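Side-chain contact in eukaryotic translation initiation factor 4 gamma 2 (Homo sapiens, PDB 4IUL), which probably serves in translation initiation as a scaffold of the eIF4G family, its HEAT-repeat MIF4G domain interacting with the helicase eIF4A: residues D166-H169 / E170-H174. Residues are numbered along the deposited sequence; the frame is centred on the assembly and turned at random.
Sequences DLIH and ESILH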
# COMPACT_ATOMS: atom_id res chain seq x y z
N ASP A 166 -9.72 0.82 -5.32
CA ASP A 166 -9.37 1.19 -6.69
C ASP A 166 -8.56 2.49 -6.78
O ASP A 166 -8.67 3.23 -7.76
CB ASP A 166 -10.64 1.30 -7.56
CG ASP A 166 -10.36 1.01 -9.05
OD1 ASP A 166 -9.70 -0.02 -9.34
OD2 ASP A 166 -10.79 1.80 -9.92
N LEU A 167 -7.72 2.73 -5.78
CA LEU A 167 -6.87 3.92 -5.75
C LEU A 167 -5.49 3.72 -6.39
O LEU A 167 -4.78 4.69 -6.65
CB LEU A 167 -6.74 4.43 -4.30
CG LEU A 167 -8.07 5.01 -3.77
CD1 LEU A 167 -7.95 5.42 -2.30
CD2 LEU A 167 -8.48 6.20 -4.64
N ILE A 168 -5.10 2.47 -6.64
CA ILE A 168 -3.85 2.15 -7.33
C ILE A 168 -4.17 1.00 -8.28
O ILE A 168 -5.20 0.35 -8.13
CB ILE A 168 -2.67 1.77 -6.37
CG1 ILE A 168 -3.11 0.71 -5.35
CG2 ILE A 168 -2.11 3.03 -5.70
CD1 ILE A 168 -3.00 -0.70 -5.88
N HIS A 169 -3.29 0.74 -9.25
CA HIS A 169 -3.52 -0.29 -10.26
C HIS A 169 -2.87 -1.69 -10.10
O HIS A 169 -2.09 -1.94 -9.17
CB HIS A 169 -3.15 0.29 -11.63
CG HIS A 169 -3.93 1.52 -11.99
ND1 HIS A 169 -3.47 2.46 -12.88
CD2 HIS A 169 -5.15 1.96 -11.57
CE1 HIS A 169 -4.36 3.43 -12.99
NE2 HIS A 169 -5.39 3.15 -12.21
N GLU A 170 -3.21 -2.57 -11.04
CA GLU A 170 -2.74 -3.96 -11.08
C GLU A 170 -1.23 -4.17 -11.12
O GLU A 170 -0.69 -5.07 -10.48
CB GLU A 170 -3.33 -4.70 -12.28
CG GLU A 170 -4.82 -4.93 -12.25
CD GLU A 170 -5.25 -6.07 -13.18
OE1 GLU A 170 -4.82 -6.09 -14.35
OE2 GLU A 170 -6.01 -6.96 -12.73
N SER A 171 -0.55 -3.34 -11.90
CA SER A 171 0.88 -3.46 -12.05
C SER A 171 1.68 -3.48 -10.74
O SER A 171 2.49 -4.39 -10.53
CB SER A 171 1.39 -2.35 -12.96
OG SER A 171 2.76 -2.56 -13.25
N ILE A 172 1.45 -2.51 -9.88
CA ILE A 172 2.20 -2.44 -8.62
C ILE A 172 1.82 -3.57 -7.66
O ILE A 172 2.65 -4.01 -6.86
CB ILE A 172 2.03 -1.07 -7.91
CG1 ILE A 172 3.16 -0.88 -6.88
CG2 ILE A 172 0.71 -0.99 -7.22
CD1 ILE A 172 3.21 0.50 -6.25
N LEU A 173 0.57 -4.03 -7.74
CA LEU A 173 0.13 -5.12 -6.89
C LEU A 173 0.90 -6.39 -7.28
O LEU A 173 1.40 -7.10 -6.41
CB LEU A 173 -1.37 -5.35 -7.03
CG LEU A 173 -2.27 -4.29 -6.38
CD1 LEU A 173 -3.70 -4.54 -6.81
CD2 LEU A 173 -2.15 -4.36 -4.86
N HIS A 174 1.01 -6.67 -8.58
CA HIS A 174 1.75 -7.86 -9.02
C HIS A 174 3.22 -7.72 -8.61
O HIS A 174 3.88 -8.71 -8.30
CB HIS A 174 1.66 -8.02 -10.55
CG HIS A 174 0.37 -8.62 -11.02
ND1 HIS A 174 0.07 -9.96 -10.87
CD2 HIS A 174 -0.73 -8.06 -11.59
CE1 HIS A 174 -1.16 -10.19 -11.31
NE2 HIS A 174 -1.66 -9.05 -11.75
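I168 and H169 lead in extended backbone conformation into helix 170-181, whose first turn, closed by the bond from H174 N to E170 O (3.0 Å), brings I172 and L173 back against them; H169 is the N-cap residue. The contact rests on I168. Its CD1 lies 3.7 Å from L173 CG and touches both of that leucine's methyls, the two side chains crossing at a slant. A chi1 of 49° sets I168 CG1 between its own backbone N and carbonyl carbon, and CD1 at its end reaches the L173 side chain. From the neighbouring position I172 adds its branch methyl, CG2 standing 4.0 Å from I168 CD1. The same methyl also meets the peptide oxygen H169 O at 3.5 Å, and L173 CG approaches that oxygen at 3.7 Å, so two aliphatic carbons of the first turn pack against it. The H169 ring leads away from this apolar group; the E170 side chain turns away too, onto L210 of helix 193-210, its OE2 hydrogen-bonded to H212 NE2. I159 of helix 141-163 touches both I172 and L173, while L162 packs on I168. Just upstream, D166 is the C' residue of the Schellman motif ending helix 141-163. With the polar ends of D166, E170 and H174 bonded elsewhere in the fold, the contact itself is apolar, consistent with methyl burial where one helix of the HEAT-type domain leads into the next.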